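Local coordinates for protein mRNA export factor MEX67 (Candida albicans, PDB 1Q40) that probably helps export messenger RNA from the nucleus and contains an NTF2-like domain, at residues F20-R32 against S103-I115. Sequence-based numbering, arbitrary orientation.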
loop_
_atom_site.group_PDB
_atom_site.type_symbol
_atom_site.label_atom_id
_atom_site.label_comp_id
_atom_site.label_asym_id
_atom_site.label_seq_id
_atom_site.Cartn_x
_atom_site.Cartn_y
_atom_site.Cartn_z
ATOM N N PHE B 20 7.181 18.806 -2.862
ATOM C CA PHE B 20 6.925 17.981 -4.042
ATOM C C PHE B 20 5.440 17.652 -4.122
ATOM O O PHE B 20 4.821 17.861 -5.154
ATOM C CB PHE B 20 7.752 16.689 -4.009
ATOM C CG PHE B 20 7.424 15.725 -5.122
ATOM C CD1 PHE B 20 8.033 15.844 -6.364
ATOM C CD2 PHE B 20 6.498 14.708 -4.928
ATOM C CE1 PHE B 20 7.728 14.961 -7.395
ATOM C CE2 PHE B 20 6.181 13.827 -5.958
ATOM C CZ PHE B 20 6.803 13.953 -7.191
ATOM N N ILE B 21 4.883 17.164 -3.015
ATOM C CA ILE B 21 3.485 16.741 -2.941
ATOM C C ILE B 21 2.516 17.914 -3.123
ATOM O O ILE B 21 1.474 17.763 -3.760
ATOM C CB ILE B 21 3.216 16.005 -1.592
ATOM C CG1 ILE B 21 3.903 14.627 -1.570
ATOM C CG2 ILE B 21 1.714 15.868 -1.310
ATOM C CD1 ILE B 21 3.310 13.577 -2.537
ATOM N N ALA B 22 2.871 19.072 -2.566
ATOM C CA ALA B 22 2.048 20.283 -2.654
ATOM C C ALA B 22 1.917 20.771 -4.100
ATOM O O ALA B 22 0.818 21.069 -4.560
ATOM C CB ALA B 22 2.629 21.389 -1.772
ATOM N N ASN B 23 3.041 20.842 -4.807
ATOM C CA ASN B 23 3.049 21.227 -6.213
ATOM C C ASN B 23 2.428 20.157 -7.099
ATOM O O ASN B 23 1.708 20.483 -8.040
ATOM C CB ASN B 23 4.473 21.518 -6.696
ATOM C CG ASN B 23 4.525 21.858 -8.183
ATOM O OD1 ASN B 23 5.196 21.178 -8.967
ATOM N ND2 ASN B 23 3.791 22.899 -8.582
ATOM N N TYR B 24 2.711 18.886 -6.793
ATOM C CA TYR B 24 2.180 17.765 -7.567
ATOM C C TYR B 24 0.661 17.811 -7.586
ATOM O O TYR B 24 0.051 17.744 -8.645
ATOM C CB TYR B 24 2.641 16.397 -7.018
ATOM C CG TYR B 24 2.413 15.286 -8.030
ATOM C CD1 TYR B 24 3.460 14.814 -8.821
ATOM C CD2 TYR B 24 1.137 14.743 -8.229
ATOM C CE1 TYR B 24 3.255 13.826 -9.767
ATOM C CE2 TYR B 24 0.923 13.754 -9.185
ATOM C CZ TYR B 24 1.987 13.303 -9.948
ATOM O OH TYR B 24 1.783 12.337 -10.898
ATOM N N LEU B 25 0.063 17.932 -6.407
ATOM C CA LEU B 25 -1.385 17.880 -6.263
ATOM C C LEU B 25 -2.080 19.106 -6.844
ATOM O O LEU B 25 -3.173 18.991 -7.388
ATOM C CB LEU B 25 -1.779 17.680 -4.794
ATOM C CG LEU B 25 -1.529 16.267 -4.236
ATOM C CD1 LEU B 25 -2.018 16.196 -2.799
ATOM C CD2 LEU B 25 -2.189 15.192 -5.097
ATOM N N LYS B 26 -1.447 20.274 -6.730
ATOM C CA LYS B 26 -1.950 21.473 -7.394
ATOM C C LYS B 26 -2.177 21.194 -8.875
ATOM O O LYS B 26 -3.264 21.437 -9.387
ATOM C CB LYS B 26 -0.983 22.650 -7.216
ATOM C CG LYS B 26 -1.598 24.004 -7.573
ATOM C CD LYS B 26 -0.615 25.163 -7.336
ATOM C CE LYS B 26 0.299 25.405 -8.545
ATOM N NZ LYS B 26 0.735 26.825 -8.635
ATOM N N LEU B 27 -1.158 20.658 -9.548
ATOM C CA LEU B 27 -1.221 20.380 -10.991
ATOM C C LEU B 27 -2.051 19.138 -11.335
ATOM O O LEU B 27 -2.675 19.069 -12.402
ATOM C CB LEU B 27 0.194 20.246 -11.573
ATOM C CG LEU B 27 1.081 21.494 -11.425
ATOM C CD1 LEU B 27 2.401 21.327 -12.158
ATOM C CD2 LEU B 27 0.363 22.736 -11.904
ATOM N N TRP B 28 -2.075 18.166 -10.425
ATOM C CA TRP B 28 -2.904 16.967 -10.602
ATOM C C TRP B 28 -4.387 17.341 -10.643
ATOM O O TRP B 28 -5.169 16.729 -11.365
ATOM C CB TRP B 28 -2.648 15.955 -9.479
ATOM C CG TRP B 28 -3.408 14.689 -9.666
ATOM C CD1 TRP B 28 -4.572 14.329 -9.045
ATOM C CD2 TRP B 28 -3.085 13.620 -10.560
ATOM N NE1 TRP B 28 -4.989 13.096 -9.490
ATOM C CE2 TRP B 28 -4.092 12.633 -10.419
ATOM C CE3 TRP B 28 -2.040 13.386 -11.464
ATOM C CZ2 TRP B 28 -4.083 11.451 -11.148
ATOM C CZ3 TRP B 28 -2.031 12.204 -12.183
ATOM C CH2 TRP B 28 -3.047 11.255 -12.028
ATOM N N ASP B 29 -4.768 18.346 -9.861
ATOM C CA ASP B 29 -6.131 18.862 -9.880
ATOM C C ASP B 29 -6.354 19.880 -11.011
ATOM O O ASP B 29 -7.484 20.073 -11.440
ATOM C CB ASP B 29 -6.479 19.535 -8.547
ATOM C CG ASP B 29 -6.480 18.570 -7.362
ATOM O OD1 ASP B 29 -6.574 17.326 -7.530
ATOM O OD2 ASP B 29 -6.418 19.006 -6.196
ATOM N N ALA B 30 -5.294 20.542 -11.474
ATOM C CA ALA B 30 -5.422 21.622 -12.465
ATOM C C ALA B 30 -5.066 21.184 -13.890
ATOM O O ALA B 30 -5.951 20.962 -14.713
ATOM C CB ALA B 30 -4.582 22.829 -12.045
ATOM N N ASN B 31 -3.774 21.072 -14.187
ATOM C CA ASN B 31 -3.314 20.698 -15.520
ATOM C C ASN B 31 -2.280 19.571 -15.447
ATOM O O ASN B 31 -1.114 19.815 -15.159
ATOM C CB ASN B 31 -2.726 21.924 -16.219
ATOM C CG ASN B 31 -2.513 21.706 -17.703
ATOM O OD1 ASN B 31 -2.753 20.615 -18.228
ATOM N ND2 ASN B 31 -2.057 22.747 -18.389
ATOM N N ARG B 32 -2.717 18.343 -15.706
ATOM C CA ARG B 32 -1.838 17.180 -15.604
ATOM C C ARG B 32 -0.719 17.131 -16.645
ATOM O O ARG B 32 0.293 16.468 -16.428
ATOM C CB ARG B 32 -2.658 15.887 -15.658
ATOM C CG ARG B 32 -3.411 15.644 -14.367
ATOM C CD ARG B 32 -4.403 14.503 -14.418
ATOM N NE ARG B 32 -5.216 14.498 -13.207
ATOM C CZ ARG B 32 -6.325 13.784 -13.034
ATOM N NH1 ARG B 32 -6.767 12.979 -13.989
ATOM N NH2 ARG B 32 -6.993 13.880 -11.886
ATOM N N SER B 103 -2.605 7.555 -19.441
ATOM C CA SER B 103 -3.238 7.001 -18.241
ATOM C C SER B 103 -3.838 8.111 -17.380
ATOM O O SER B 103 -4.940 7.967 -16.866
ATOM C CB SER B 103 -2.252 6.200 -17.389
ATOM O OG SER B 103 -1.801 5.067 -18.083
ATOM N N PHE B 104 -3.102 9.205 -17.227
ATOM C CA PHE B 104 -3.548 10.342 -16.424
ATOM C C PHE B 104 -4.828 10.960 -16.991
ATOM O O PHE B 104 -5.684 11.405 -16.230
ATOM C CB PHE B 104 -2.462 11.426 -16.336
ATOM C CG PHE B 104 -1.249 11.070 -15.475
ATOM C CD1 PHE B 104 -1.175 9.894 -14.726
ATOM C CD2 PHE B 104 -0.160 11.942 -15.436
ATOM C CE1 PHE B 104 -0.036 9.608 -13.949
ATOM C CE2 PHE B 104 0.970 11.659 -14.665
ATOM C CZ PHE B 104 1.030 10.484 -13.915
ATOM N N GLN B 105 -4.961 10.990 -18.316
ATOM C CA GLN B 105 -6.157 11.543 -18.967
ATOM C C GLN B 105 -7.415 10.714 -18.725
ATOM O O GLN B 105 -8.519 11.228 -18.867
ATOM C CB GLN B 105 -5.955 11.649 -20.484
ATOM C CG GLN B 105 -4.925 12.652 -20.928
ATOM C CD GLN B 105 -4.824 12.733 -22.442
ATOM O OE1 GLN B 105 -4.410 11.770 -23.095
ATOM N NE2 GLN B 105 -5.217 13.875 -23.007
ATOM N N GLN B 106 -7.241 9.434 -18.391
ATOM C CA GLN B 106 -8.353 8.509 -18.163
ATOM C C GLN B 106 -8.779 8.376 -16.698
ATOM O O GLN B 106 -9.656 7.576 -16.369
ATOM C CB GLN B 106 -7.995 7.125 -18.704
ATOM C CG GLN B 106 -7.743 7.094 -20.206
ATOM C CD GLN B 106 -7.212 5.754 -20.656
ATOM O OE1 GLN B 106 -7.924 4.753 -20.611
ATOM N NE2 GLN B 106 -5.955 5.722 -21.049
ATOM N N LEU B 107 -8.160 9.148 -15.820
ATOM C CA LEU B 107 -8.556 9.194 -14.423
ATOM C C LEU B 107 -9.476 10.418 -14.214
ATOM O O LEU B 107 -9.207 11.500 -14.746
ATOM C CB LEU B 107 -7.322 9.261 -13.519
ATOM C CG LEU B 107 -6.474 7.973 -13.492
ATOM C CD1 LEU B 107 -5.114 8.215 -12.871
ATOM C CD2 LEU B 107 -7.186 6.867 -12.757
ATOM N N PRO B 108 -10.574 10.250 -13.480
ATOM C CA PRO B 108 -11.456 11.391 -13.189
ATOM C C PRO B 108 -10.688 12.603 -12.631
ATOM O O PRO B 108 -9.677 12.457 -11.927
ATOM C CB PRO B 108 -12.441 10.818 -12.169
ATOM C CG PRO B 108 -12.508 9.343 -12.506
ATOM C CD PRO B 108 -11.105 8.987 -12.928
ATOM N N LYS B 109 -11.164 13.788 -12.989
ATOM C CA LYS B 109 -10.597 15.047 -12.515
ATOM C C LYS B 109 -10.951 15.237 -11.051
ATOM O O LYS B 109 -12.042 14.878 -10.627
ATOM C CB LYS B 109 -11.109 16.205 -13.375
ATOM C CG LYS B 109 -10.782 15.992 -14.873
ATOM C CD LYS B 109 -11.054 17.208 -15.726
ATOM C CE LYS B 109 -10.637 16.943 -17.161
ATOM N NZ LYS B 109 -11.192 17.945 -18.085
ATOM N N THR B 110 -10.021 15.811 -10.292
ATOM C CA THR B 110 -10.068 15.776 -8.834
ATOM C C THR B 110 -9.855 17.128 -8.172
ATOM O O THR B 110 -9.365 18.085 -8.775
ATOM C CB THR B 110 -8.954 14.845 -8.309
ATOM O OG1 THR B 110 -7.698 15.201 -8.918
ATOM C CG2 THR B 110 -9.203 13.379 -8.725
ATOM N N ARG B 111 -10.199 17.169 -6.892
ATOM C CA ARG B 111 -9.676 18.180 -5.992
ATOM C C ARG B 111 -9.272 17.522 -4.669
ATOM O O ARG B 111 -10.081 16.869 -4.013
ATOM C CB ARG B 111 -10.659 19.334 -5.803
ATOM C CG ARG B 111 -12.045 18.943 -5.418
ATOM C CD ARG B 111 -12.380 19.268 -3.973
ATOM N NE ARG B 111 -12.575 20.698 -3.754
ATOM C CZ ARG B 111 -12.740 21.249 -2.555
ATOM N NH1 ARG B 111 -12.734 20.493 -1.459
ATOM N NH2 ARG B 111 -12.913 22.563 -2.447
ATOM N N HIS B 112 -7.983 17.633 -4.354
ATOM C CA HIS B 112 -7.410 17.221 -3.084
ATOM C C HIS B 112 -7.295 18.484 -2.238
ATOM O O HIS B 112 -6.620 19.431 -2.626
ATOM C CB HIS B 112 -6.013 16.638 -3.284
ATOM C CG HIS B 112 -5.975 15.382 -4.105
ATOM N ND1 HIS B 112 -6.237 15.365 -5.458
ATOM C CD2 HIS B 112 -5.669 14.109 -3.765
ATOM C CE1 HIS B 112 -6.109 14.129 -5.913
ATOM N NE2 HIS B 112 -5.761 13.348 -4.906
ATOM N N ASP B 113 -7.939 18.492 -1.081
ATOM C CA ASP B 113 -8.062 19.703 -0.264
ATOM C C ASP B 113 -6.898 19.796 0.733
ATOM O O ASP B 113 -7.104 19.893 1.941
ATOM C CB ASP B 113 -9.431 19.671 0.428
ATOM C CG ASP B 113 -9.809 20.987 1.075
ATOM O OD1 ASP B 113 -9.503 22.068 0.513
ATOM O OD2 ASP B 113 -10.431 21.018 2.165
ATOM N N ILE B 114 -5.673 19.769 0.209
ATOM C CA ILE B 114 -4.466 19.670 1.031
ATOM C C ILE B 114 -4.022 21.003 1.643
ATOM O O ILE B 114 -3.377 21.008 2.687
ATOM C CB ILE B 114 -3.296 19.030 0.225
ATOM C CG1 ILE B 114 -2.163 18.594 1.169
ATOM C CG2 ILE B 114 -2.761 19.977 -0.855
ATOM C CD1 ILE B 114 -1.582 17.227 0.843
ATOM N N ILE B 115 -4.356 22.119 0.994
ATOM C CA ILE B 115 -4.012 23.452 1.512
ATOM C C ILE B 115 -4.924 23.829 2.684
ATOM O O ILE B 115 -4.445 24.243 3.738
ATOM C CB ILE B 115 -4.103 24.524 0.389
ATOM C CG1 ILE B 115 -3.024 24.286 -0.675
ATOM C CG2 ILE B 115 -3.975 25.945 0.962
ATOM C CD1 ILE B 115 -3.379 24.864 -2.036
HETATM O O HOH W 1 -7.762 17.000 -12.156
#
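Asp29, on the last turn of helix 14-29 of this NTF2-like fold, and Arg32 just beyond it bind the chain running from helix 96-105 into edge strand 109-111. CG of Asp29 lies beside its own backbone N, anti to the carbonyl carbon, which swings the carboxylate across to Thr110 and His112. Its OD1 accepts two bonds: His112 ND1 comes in the imidazole plane onto the syn lone pair, 2.9 Å away, while Thr110 OG1 donates from the anti side at 2.8 Å. The other oxygen, OD2, takes His112 N at 2.8 Å, so side chain and backbone of His112 are both held. Leu25 CD2 sits over one face of that imidazole, 3.8 Å from its centroid, and Leu25 CD1 meets Ile114 CD1. Trp28, CG anti to its backbone N (chi1 -177°), turns its six-membered ring edge-on to the face of Phe104, planes at 82°, with CZ3 over the phenyl centre. Leu107 CD1 touches the same indole at its edge, and Arg185 of strand 181-190 makes a cation-pi contact with it. Arg32, extended from CG to NE, runs alongside the indole, with NE over the centre of one face and donating to Trp28 O. Around its edge the guanidinium collects carbonyls from the end of helix 96-105 and the loop after it: NH1 bonds Phe104 O and, from above the carbonyl plane, Leu107 O, and NH2 reaches Pro108 O at 3.0 Å, nearly straight at 165°.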